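ABC transporter substrate-binding protein (Rhizobium radiobacter, PDB 6TFS) binds a sugar–glutamate conjugate in the cleft between its lobes and probably delivers such solutes to an ABC transporter for uptake. Local coordinates at residues A[329-334]-A[359-364]; A[112-117]-A[127-132]; A[13-18]-A[201-206]; A[73-78]-A[120-125]. All blocks are in the same frame, centred on the assembly; numbering follows the deposited sequence.

Interaction 1 of 4, residues A[329-334]-A[359-364]; sequences GVTVTM and TLNLQP. With SO4 (sulfate ion), chain E.
V330 begins the pairing: its carbonyl O accepts from T359 N at 2.8 Å. The T331 side chain lies alongside that of T359, both pointing the same way, with T331 OG1 3.6 Å from T359 CB. The T331 methyl CG2, anti to the backbone N (chi1 of T331 -61°), comes 3.5 Å from N361 ND2. V332 is gripped through both of its backbone polar atoms: N donates to T359 O and O accepts from N361 N. V332 CB and M334 CB, on the buried face, both meet L360 CD1. These bonds are the parallel pairing of a right-handed beta-alpha-beta unit, strand 330-337, helix 340-353 and strand 358-365, the two strands running 18° apart. T333 returns to the outer face, where OG1 donates to sulfate O2 at 2.9 Å; the ion probably comes from the crystallisation liquor. A water donates to that same OG1 and accepts from N361 ND2 at 2.9 Å, tying the two side chains together. At M334, a selenomethionine, N donates to N361 O (2.8 Å) and O accepts from Q363 N. Its chain extends to SE and then bends, setting CE 3.7 Å from L362 CD2, with A346 of helix 340-353 touching both residues.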
# COMPACT_ATOMS: atom_id res chain seq x y z
N GLY A 329 -21.37 24.86 -15.50
CA GLY A 329 -20.68 23.81 -14.76
C GLY A 329 -20.86 22.39 -15.28
O GLY A 329 -21.48 22.18 -16.32
N VAL A 330 -20.29 21.43 -14.54
CA VAL A 330 -20.26 20.00 -14.83
C VAL A 330 -20.70 19.20 -13.59
O VAL A 330 -20.27 19.52 -12.48
CB VAL A 330 -18.80 19.59 -15.27
CG1 VAL A 330 -18.56 18.08 -15.20
CG2 VAL A 330 -18.47 20.11 -16.66
N THR A 331 -21.50 18.14 -13.80
CA THR A 331 -21.87 17.20 -12.75
C THR A 331 -21.10 15.90 -13.00
O THR A 331 -21.05 15.42 -14.13
CB THR A 331 -23.40 17.00 -12.62
OG1 THR A 331 -23.99 18.25 -12.29
CG2 THR A 331 -23.77 15.98 -11.52
N VAL A 332 -20.45 15.37 -11.95
CA VAL A 332 -19.68 14.13 -11.99
C VAL A 332 -20.15 13.24 -10.86
O VAL A 332 -20.29 13.72 -9.73
CB VAL A 332 -18.13 14.33 -11.87
CG1 VAL A 332 -17.38 13.11 -12.39
CG2 VAL A 332 -17.65 15.59 -12.56
N THR A 333 -20.35 11.95 -11.14
CA THR A 333 -20.73 10.97 -10.13
C THR A 333 -19.54 10.07 -9.89
O THR A 333 -19.11 9.35 -10.79
CB THR A 333 -22.01 10.19 -10.52
OG1 THR A 333 -23.06 11.13 -10.72
CG2 THR A 333 -22.42 9.20 -9.44
N MSE A 334 -19.00 10.11 -8.68
CA MSE A 334 -17.85 9.30 -8.32
C MSE A 334 -18.24 8.18 -7.35
O MSE A 334 -18.90 8.43 -6.33
CB MSE A 334 -16.75 10.21 -7.73
CG MSE A 334 -15.48 9.48 -7.29
SE MSE A 334 -14.04 10.75 -6.72
CE MSE A 334 -14.42 10.74 -4.79
N THR A 359 -20.17 19.93 -9.70
CA THR A 359 -21.10 19.31 -8.76
C THR A 359 -20.65 17.86 -8.68
O THR A 359 -20.88 17.08 -9.62
CB THR A 359 -22.58 19.46 -9.17
OG1 THR A 359 -22.92 20.85 -9.20
CG2 THR A 359 -23.55 18.73 -8.19
N LEU A 360 -19.94 17.51 -7.61
CA LEU A 360 -19.47 16.15 -7.40
C LEU A 360 -20.46 15.35 -6.55
O LEU A 360 -20.68 15.67 -5.38
CB LEU A 360 -18.04 16.14 -6.80
CG LEU A 360 -17.42 14.76 -6.49
CD1 LEU A 360 -17.20 13.93 -7.76
CD2 LEU A 360 -16.11 14.93 -5.70
N ASN A 361 -21.07 14.33 -7.15
CA ASN A 361 -21.97 13.42 -6.46
C ASN A 361 -21.18 12.20 -6.02
O ASN A 361 -20.32 11.71 -6.77
CB ASN A 361 -23.18 13.05 -7.32
CG ASN A 361 -24.13 14.21 -7.58
OD1 ASN A 361 -24.24 15.17 -6.79
ND2 ASN A 361 -24.84 14.15 -8.68
N LEU A 362 -21.40 11.76 -4.79
CA LEU A 362 -20.68 10.63 -4.23
C LEU A 362 -21.59 9.43 -4.03
O LEU A 362 -22.62 9.55 -3.35
CB LEU A 362 -19.94 11.02 -2.92
CG LEU A 362 -19.02 12.27 -2.99
CD1 LEU A 362 -18.64 12.78 -1.58
CD2 LEU A 362 -17.76 11.99 -3.82
N GLN A 363 -21.22 8.30 -4.65
CA GLN A 363 -21.92 7.02 -4.56
C GLN A 363 -21.12 6.17 -3.54
O GLN A 363 -20.08 5.61 -3.91
CB GLN A 363 -21.96 6.37 -5.96
CG GLN A 363 -22.75 5.07 -6.07
CD GLN A 363 -22.52 4.37 -7.39
OE1 GLN A 363 -22.33 4.99 -8.44
NE2 GLN A 363 -22.56 3.04 -7.37
N PRO A 364 -21.51 6.15 -2.24
CA PRO A 364 -20.70 5.40 -1.24
C PRO A 364 -20.81 3.88 -1.35
O PRO A 364 -21.90 3.35 -1.51
CB PRO A 364 -21.22 5.93 0.12
CG PRO A 364 -22.23 7.01 -0.20
CD PRO A 364 -22.69 6.77 -1.60
S SO4 E . -22.27 10.75 -14.81
O1 SO4 E . -23.00 9.48 -14.86
O2 SO4 E . -22.64 11.48 -13.61
O3 SO4 E . -20.83 10.49 -14.76
O4 SO4 E . -22.59 11.56 -15.98
O HOH W 1 -22.01 22.29 -11.33
O HOH W 2 -25.61 11.45 -9.48

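Interaction 2 of 4, residues A[112-117]-A[127-132]; sequences AIQKVE and TLTRRV
A classic beta bulge interrupts the hairpin of strands 113-120 and 123-128 where Q114 and K115 both face T127. Q114 N donates to T127 O at 2.8 Å, from a position tilted 17° off the carbonyl plane; K115 N reaches the same oxygen in a weak, 3.3 Å bond. In return T127 N gives an almost straight bond to K115 O (2.9 Å). The side chains of Q114 and K115 run beside that of T127: K115 CG packs on T127 CB, and T127 CG2 lies 3.9 Å from Q114 NE2. K115 CG sits between its own backbone N and carbonyl carbon (chi1 60°), which lays the long chain along T127. OG1 of T127 holds a water at 2.7 Å that also lies near E117 OE1. With an alanine in place of T127, that water would probably lose an anchor and the Q114 amide end its methyl neighbour. Beyond the bulge, T129 N donates to A112 O at 2.8 Å, and I113 CG1 meets L128 CD2. A112 CB touches V132 CG1 and lies over one face of the R130 guanidinium, 4.0 Å above its centre. The R130 carbonyl O is buried here without a partner. With T127 O taking two donors, one of them weakly, and T127 N bonding K115 O, the bulge is held mainly through the backbone of T127, while K115 NZ pairs with E117 OE2 alongside.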
# COMPACT_ATOMS: atom_id res chain seq x y z
N ALA A 112 10.68 -8.11 -15.20
CA ALA A 112 12.06 -8.34 -15.62
C ALA A 112 12.60 -9.73 -15.26
O ALA A 112 13.61 -10.11 -15.84
CB ALA A 112 12.98 -7.25 -15.10
N ILE A 113 11.94 -10.49 -14.36
CA ILE A 113 12.41 -11.85 -14.02
C ILE A 113 12.23 -12.78 -15.24
O ILE A 113 11.14 -12.88 -15.80
CB ILE A 113 11.74 -12.44 -12.74
CG1 ILE A 113 12.13 -11.63 -11.46
CG2 ILE A 113 12.07 -13.94 -12.57
CD1 ILE A 113 11.47 -12.07 -10.13
N GLN A 114 13.32 -13.43 -15.65
CA GLN A 114 13.35 -14.40 -16.74
C GLN A 114 13.05 -15.80 -16.16
O GLN A 114 12.18 -16.50 -16.68
CB GLN A 114 14.72 -14.37 -17.43
CG GLN A 114 14.86 -15.31 -18.62
CD GLN A 114 16.32 -15.55 -18.93
OE1 GLN A 114 17.03 -14.67 -19.44
NE2 GLN A 114 16.81 -16.73 -18.61
N LYS A 115 13.75 -16.18 -15.07
CA LYS A 115 13.59 -17.47 -14.40
C LYS A 115 14.01 -17.46 -12.92
O LYS A 115 14.82 -16.63 -12.49
CB LYS A 115 14.29 -18.61 -15.17
CG LYS A 115 15.80 -18.45 -15.34
CD LYS A 115 16.41 -19.63 -16.07
CE LYS A 115 17.83 -19.35 -16.50
NZ LYS A 115 18.43 -20.50 -17.24
N VAL A 116 13.42 -18.39 -12.15
CA VAL A 116 13.67 -18.62 -10.73
C VAL A 116 13.96 -20.12 -10.62
O VAL A 116 13.13 -20.94 -11.02
CB VAL A 116 12.49 -18.19 -9.81
CG1 VAL A 116 12.86 -18.34 -8.34
CG2 VAL A 116 12.04 -16.76 -10.11
N GLU A 117 15.16 -20.47 -10.13
CA GLU A 117 15.60 -21.85 -10.06
C GLU A 117 16.03 -22.28 -8.68
O GLU A 117 16.68 -21.51 -7.96
CB GLU A 117 16.78 -22.10 -11.03
CG GLU A 117 16.52 -21.75 -12.48
CD GLU A 117 17.77 -21.75 -13.35
OE1 GLU A 117 18.72 -21.00 -13.03
OE2 GLU A 117 17.78 -22.49 -14.35
N THR A 127 17.23 -15.03 -12.24
CA THR A 127 17.83 -14.46 -13.45
C THR A 127 16.89 -13.41 -14.00
O THR A 127 15.70 -13.66 -14.17
CB THR A 127 18.18 -15.57 -14.47
OG1 THR A 127 19.09 -16.49 -13.85
CG2 THR A 127 18.82 -15.03 -15.74
N LEU A 128 17.44 -12.22 -14.28
CA LEU A 128 16.70 -11.10 -14.83
C LEU A 128 17.03 -10.91 -16.32
O LEU A 128 18.17 -11.10 -16.72
CB LEU A 128 17.04 -9.81 -14.07
CG LEU A 128 16.71 -9.75 -12.57
CD1 LEU A 128 17.30 -8.52 -11.94
CD2 LEU A 128 15.21 -9.77 -12.33
N THR A 129 16.02 -10.53 -17.13
CA THR A 129 16.13 -10.25 -18.57
C THR A 129 16.87 -8.91 -18.75
O THR A 129 17.64 -8.75 -19.69
CB THR A 129 14.71 -10.18 -19.20
OG1 THR A 129 14.01 -11.39 -18.92
CG2 THR A 129 14.73 -9.97 -20.71
N ARG A 130 16.59 -7.96 -17.86
CA ARG A 130 17.13 -6.61 -17.84
C ARG A 130 17.23 -6.15 -16.37
O ARG A 130 16.64 -6.78 -15.49
CB ARG A 130 16.20 -5.65 -18.63
CG ARG A 130 14.77 -5.61 -18.09
CD ARG A 130 13.90 -4.58 -18.78
NE ARG A 130 12.80 -4.16 -17.91
CZ ARG A 130 11.59 -4.73 -17.87
NH1 ARG A 130 11.30 -5.74 -18.68
NH2 ARG A 130 10.66 -4.27 -17.04
N ARG A 131 17.96 -5.06 -16.13
CA ARG A 131 18.17 -4.49 -14.80
C ARG A 131 16.91 -3.91 -14.19
O ARG A 131 16.05 -3.37 -14.91
CB ARG A 131 19.23 -3.37 -14.86
CG ARG A 131 20.66 -3.87 -15.02
CD ARG A 131 21.63 -2.71 -15.19
NE ARG A 131 21.26 -1.83 -16.30
CZ ARG A 131 21.81 -1.86 -17.51
NH1 ARG A 131 22.80 -2.70 -17.78
NH2 ARG A 131 21.38 -1.03 -18.46
N VAL A 132 16.81 -4.00 -12.87
CA VAL A 132 15.73 -3.41 -12.08
C VAL A 132 16.35 -2.39 -11.10
O VAL A 132 17.47 -2.61 -10.64
CB VAL A 132 14.81 -4.43 -11.35
CG1 VAL A 132 13.90 -5.16 -12.33
CG2 VAL A 132 15.59 -5.41 -10.48
O HOH W 3 17.81 -18.41 -12.52

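Interaction 3 of 4, residues A[13-18]-A[201-206]; sequences EDVTTL and YRFLNN
F203 lies flat beneath the 13-18 loop, and this is where the contact is tight. D14 CA stands 3.6 Å from the ring centroid and almost exactly on the ring normal, a CH-pi contact with the backbone passing over the face. At the far end V15 CG2 packs on F203 CZ at 3.6 Å, its side chain crossing the ring's at about a right angle, while E13 O comes 3.5 Å from F203 CB. With CG of F203 placed anti to the carbonyl carbon (chi1 -59°), the ring is carried under the loop. A leucine in its place would probably strip D14 CA of its aromatic floor and open a gap beside V15. D14 OD1 binds G178 N and only weakly V15 N, probably helping to hold the loop there. The E13–N205 end is looser and wetter. E13 OE2 approaches N205 CB at 3.4 Å, the two side chains crossing nearly perpendicularly, and polar linkage runs through a water that donates to E13 OE1 at 3.0 Å, accepts from N205 N and gives a weak bond to F203 O. N205 ND2 makes a weak hydrogen bond to Q338 O. Behind the ring, F203 touches V10 of strand 5-10 and V181 of strand 180-185; V15 leans on V181 and on L31 of helix 26-35, and N206 caps the start of helix 207-216.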
# COMPACT_ATOMS: atom_id res chain seq x y z
N GLU A 13 -14.03 -3.52 7.29
CA GLU A 13 -15.25 -4.31 7.47
C GLU A 13 -14.97 -5.80 7.55
O GLU A 13 -15.75 -6.52 8.18
CB GLU A 13 -16.29 -4.04 6.35
CG GLU A 13 -16.93 -2.65 6.40
CD GLU A 13 -17.83 -2.31 7.57
OE1 GLU A 13 -18.10 -3.19 8.41
OE2 GLU A 13 -18.27 -1.14 7.64
N ASP A 14 -13.89 -6.27 6.89
CA ASP A 14 -13.63 -7.71 6.79
C ASP A 14 -12.28 -8.04 6.15
O ASP A 14 -11.58 -7.15 5.66
CB ASP A 14 -14.74 -8.33 5.88
CG ASP A 14 -15.14 -9.77 6.17
OD1 ASP A 14 -14.47 -10.43 7.00
OD2 ASP A 14 -16.11 -10.23 5.57
N VAL A 15 -11.93 -9.32 6.13
CA VAL A 15 -10.76 -9.81 5.42
C VAL A 15 -11.23 -10.10 4.01
O VAL A 15 -12.25 -10.77 3.85
CB VAL A 15 -10.18 -11.14 5.96
CG1 VAL A 15 -8.67 -11.06 6.03
CG2 VAL A 15 -10.80 -11.57 7.28
N THR A 16 -10.47 -9.68 3.01
CA THR A 16 -10.82 -10.02 1.63
C THR A 16 -9.97 -11.23 1.25
O THR A 16 -10.50 -12.25 0.84
CB THR A 16 -10.64 -8.82 0.68
OG1 THR A 16 -11.41 -7.73 1.18
CG2 THR A 16 -11.01 -9.14 -0.77
N THR A 17 -8.65 -11.12 1.40
CA THR A 17 -7.74 -12.19 1.07
C THR A 17 -6.47 -12.14 1.90
O THR A 17 -5.89 -11.06 2.10
CB THR A 17 -7.43 -12.22 -0.47
OG1 THR A 17 -6.42 -13.20 -0.71
CG2 THR A 17 -6.99 -10.86 -1.03
N LEU A 18 -6.00 -13.32 2.31
CA LEU A 18 -4.74 -13.46 3.03
C LEU A 18 -3.68 -14.16 2.16
O LEU A 18 -2.64 -14.59 2.66
CB LEU A 18 -4.91 -14.09 4.43
CG LEU A 18 -5.77 -13.27 5.40
CD1 LEU A 18 -5.99 -14.00 6.71
CD2 LEU A 18 -5.18 -11.87 5.61
N TYR A 201 -7.83 -9.48 16.15
CA TYR A 201 -7.80 -8.42 15.14
C TYR A 201 -9.26 -8.16 14.70
O TYR A 201 -9.84 -8.94 13.94
CB TYR A 201 -6.90 -8.88 13.98
CG TYR A 201 -6.64 -7.84 12.91
CD1 TYR A 201 -7.51 -7.69 11.83
CD2 TYR A 201 -5.47 -7.08 12.91
CE1 TYR A 201 -7.24 -6.79 10.80
CE2 TYR A 201 -5.19 -6.18 11.89
CZ TYR A 201 -6.07 -6.05 10.83
OH TYR A 201 -5.79 -5.15 9.83
N ARG A 202 -9.84 -7.07 15.20
CA ARG A 202 -11.25 -6.70 15.06
C ARG A 202 -11.56 -5.63 14.03
O ARG A 202 -10.90 -4.59 13.95
CB ARG A 202 -11.81 -6.30 16.43
CG ARG A 202 -11.61 -7.40 17.46
CD ARG A 202 -12.00 -6.96 18.84
NE ARG A 202 -11.64 -7.96 19.83
CZ ARG A 202 -12.06 -7.95 21.09
NH1 ARG A 202 -12.87 -6.98 21.52
NH2 ARG A 202 -11.69 -8.90 21.93
N PHE A 203 -12.62 -5.91 13.27
CA PHE A 203 -13.15 -5.06 12.20
C PHE A 203 -14.12 -4.06 12.82
O PHE A 203 -15.24 -4.41 13.16
CB PHE A 203 -13.80 -5.91 11.08
CG PHE A 203 -12.82 -6.88 10.47
CD1 PHE A 203 -11.66 -6.42 9.85
CD2 PHE A 203 -13.05 -8.26 10.53
CE1 PHE A 203 -10.72 -7.32 9.32
CE2 PHE A 203 -12.11 -9.16 9.99
CZ PHE A 203 -10.95 -8.68 9.40
N LEU A 204 -13.64 -2.82 13.00
CA LEU A 204 -14.39 -1.74 13.63
C LEU A 204 -14.27 -0.47 12.77
O LEU A 204 -13.59 0.50 13.14
CB LEU A 204 -13.90 -1.52 15.08
CG LEU A 204 -14.21 -2.63 16.09
CD1 LEU A 204 -13.41 -2.45 17.37
CD2 LEU A 204 -15.73 -2.71 16.41
N ASN A 205 -14.89 -0.53 11.56
CA ASN A 205 -14.85 0.53 10.56
C ASN A 205 -15.35 1.90 11.08
O ASN A 205 -14.69 2.91 10.83
CB ASN A 205 -15.57 0.12 9.26
CG ASN A 205 -15.14 0.98 8.08
OD1 ASN A 205 -13.97 1.03 7.70
ND2 ASN A 205 -16.07 1.72 7.49
N ASN A 206 -16.46 1.93 11.84
CA ASN A 206 -17.02 3.15 12.42
C ASN A 206 -16.03 3.75 13.43
O ASN A 206 -15.68 3.09 14.42
CB ASN A 206 -18.40 2.89 13.03
CG ASN A 206 -19.05 4.15 13.54
OD1 ASN A 206 -18.82 4.58 14.66
ND2 ASN A 206 -19.86 4.78 12.71
O HOH W 4 -16.87 -2.72 11.11

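Interaction 4 of 4, residues A[73-78]-A[120-125]; sequences LRPDVK and DAKTVR
L73, the last residue of strand 68-73, meets K122 and V124 at the tip of the hairpin of strands 113-120 and 123-128, in a four-stranded antiparallel sheet. A type I turn from D120 to T123 makes that tip, and the contact joins the end of the neighbouring strand to it. One backbone hydrogen bond crosses: L73 N to K122 O, 2.8 Å and practically straight at the hydrogen, although the donor stands 26° off the carbonyl plane.

Apolar packing follows from L73, whose CG is anti to the carbonyl carbon (chi1 -46°). Both of its methyls lie near V124 CG2, with CD2 at 4.1 Å, and the side chains approach at a slant. V91 of helix 88-98 touches both residues, so the pair belongs to the packing between sheet and helix. At the exposed margin K122 folds at several torsions, bringing NZ to 3.6 Å from P75 CB, so the ammonium end lies beside the proline CB.

Charge pairing lies within the 73-78 loop. R74 grips D76 side-on, NE to OD2 and NH2 to OD1, each 3.1 Å, with the carboxylate close to the guanidinium plane; this probably steadies the loop just after L73.

Polar bonds inside the turn converge on D120 OD1. K122 N donates to the anti lone pair of D120 OD1 at 3.0 Å, forming an Asx turn. T123 OG1, which also bonds K72 NZ, donates to D120 OD1 at 2.7 Å from 39° above the carboxylate plane.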
# COMPACT_ATOMS: atom_id res chain seq x y z
N LEU A 73 19.40 -20.00 1.65
CA LEU A 73 18.34 -20.07 2.64
C LEU A 73 18.80 -20.58 3.99
O LEU A 73 19.65 -21.45 4.05
CB LEU A 73 17.16 -20.93 2.13
CG LEU A 73 16.65 -20.71 0.69
CD1 LEU A 73 15.46 -21.60 0.41
CD2 LEU A 73 16.26 -19.26 0.44
N ARG A 74 18.19 -20.05 5.08
CA ARG A 74 18.41 -20.54 6.44
C ARG A 74 17.82 -21.97 6.47
O ARG A 74 16.72 -22.16 5.93
CB ARG A 74 17.64 -19.69 7.45
CG ARG A 74 18.19 -18.29 7.72
CD ARG A 74 17.37 -17.62 8.82
NE ARG A 74 17.48 -18.31 10.11
CZ ARG A 74 17.88 -17.75 11.25
NH1 ARG A 74 18.18 -16.45 11.29
NH2 ARG A 74 17.94 -18.46 12.36
N PRO A 75 18.50 -22.98 7.06
CA PRO A 75 17.93 -24.35 7.04
C PRO A 75 16.89 -24.64 8.13
O PRO A 75 16.14 -25.61 8.01
CB PRO A 75 19.17 -25.23 7.21
CG PRO A 75 20.09 -24.41 8.06
CD PRO A 75 19.83 -22.96 7.70
N ASP A 76 16.86 -23.83 9.21
CA ASP A 76 16.01 -24.04 10.39
C ASP A 76 14.54 -23.52 10.30
O ASP A 76 13.80 -23.68 11.28
CB ASP A 76 16.71 -23.41 11.62
CG ASP A 76 16.92 -21.90 11.55
OD1 ASP A 76 16.57 -21.19 12.52
OD2 ASP A 76 17.47 -21.42 10.52
N VAL A 77 14.13 -22.89 9.18
CA VAL A 77 12.82 -22.24 9.05
C VAL A 77 11.68 -23.25 8.77
O VAL A 77 11.65 -23.92 7.75
CB VAL A 77 12.81 -21.05 8.06
CG1 VAL A 77 11.51 -20.25 8.19
CG2 VAL A 77 14.02 -20.14 8.29
N LYS A 78 10.71 -23.29 9.69
CA LYS A 78 9.55 -24.18 9.62
C LYS A 78 8.29 -23.44 9.21
O LYS A 78 8.04 -22.32 9.67
CB LYS A 78 9.31 -24.88 10.98
CG LYS A 78 10.45 -25.81 11.44
CD LYS A 78 10.36 -27.19 10.81
CE LYS A 78 11.35 -28.16 11.43
NZ LYS A 78 11.30 -29.49 10.76
N ASP A 120 19.69 -26.08 -5.33
CA ASP A 120 19.60 -27.19 -4.37
C ASP A 120 18.50 -26.80 -3.38
O ASP A 120 17.91 -25.73 -3.55
CB ASP A 120 20.96 -27.53 -3.72
CG ASP A 120 21.66 -26.42 -2.96
OD1 ASP A 120 21.01 -25.77 -2.11
OD2 ASP A 120 22.88 -26.24 -3.17
N ALA A 121 18.19 -27.64 -2.38
CA ALA A 121 17.11 -27.38 -1.41
C ALA A 121 17.24 -26.06 -0.60
O ALA A 121 16.23 -25.56 -0.09
CB ALA A 121 16.96 -28.57 -0.47
N LYS A 122 18.46 -25.49 -0.50
CA LYS A 122 18.74 -24.25 0.24
C LYS A 122 19.29 -23.11 -0.65
O LYS A 122 19.76 -22.10 -0.12
CB LYS A 122 19.75 -24.53 1.38
CG LYS A 122 19.35 -25.64 2.37
CD LYS A 122 20.30 -26.85 2.29
CE LYS A 122 21.36 -26.88 3.37
NZ LYS A 122 20.82 -27.29 4.69
N THR A 123 19.25 -23.27 -1.99
CA THR A 123 19.81 -22.27 -2.91
C THR A 123 18.83 -21.90 -4.02
O THR A 123 18.38 -22.76 -4.77
CB THR A 123 21.19 -22.74 -3.45
OG1 THR A 123 21.99 -23.23 -2.37
CG2 THR A 123 21.95 -21.65 -4.18
N VAL A 124 18.53 -20.59 -4.13
CA VAL A 124 17.62 -20.02 -5.12
C VAL A 124 18.39 -19.08 -6.04
O VAL A 124 19.03 -18.15 -5.55
CB VAL A 124 16.38 -19.31 -4.49
CG1 VAL A 124 15.41 -18.80 -5.56
CG2 VAL A 124 15.66 -20.20 -3.49
N ARG A 125 18.32 -19.31 -7.35
CA ARG A 125 18.93 -18.41 -8.33
C ARG A 125 17.82 -17.69 -9.10
O ARG A 125 16.91 -18.33 -9.64
CB ARG A 125 19.87 -19.16 -9.29
CG ARG A 125 20.65 -18.23 -10.23
CD ARG A 125 21.42 -18.97 -11.31
NE ARG A 125 22.45 -19.84 -10.74
CZ ARG A 125 22.57 -21.14 -11.00
NH1 ARG A 125 21.73 -21.74 -11.85
NH2 ARG A 125 23.52 -21.86 -10.42

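In the fold
Interactions 2 and 4 belong to one antiparallel sheet of strands 57-62, 68-73, 123-128 and 113-120: they share strand 123-128, with centres about 20 Å apart, and touch where V116 packs on V124. Their segments alternate along the chain. The segments of interaction 3 are 183 residues apart at their closest ends, so both of these contacts fall within the stretch it brackets, although its nearest atoms remain about 19 Å from interaction 2 and 15 Å from interaction 4. Interaction 1 comes last, in a separate two-stranded parallel sheet, about 54 Å between centres from interaction 4 and across the chain's centre. The bound ligand lies about 9 Å from the side chain of N205 and about 11 Å from that of M334, consistent with interactions 1 and 3 flanking the binding cleft.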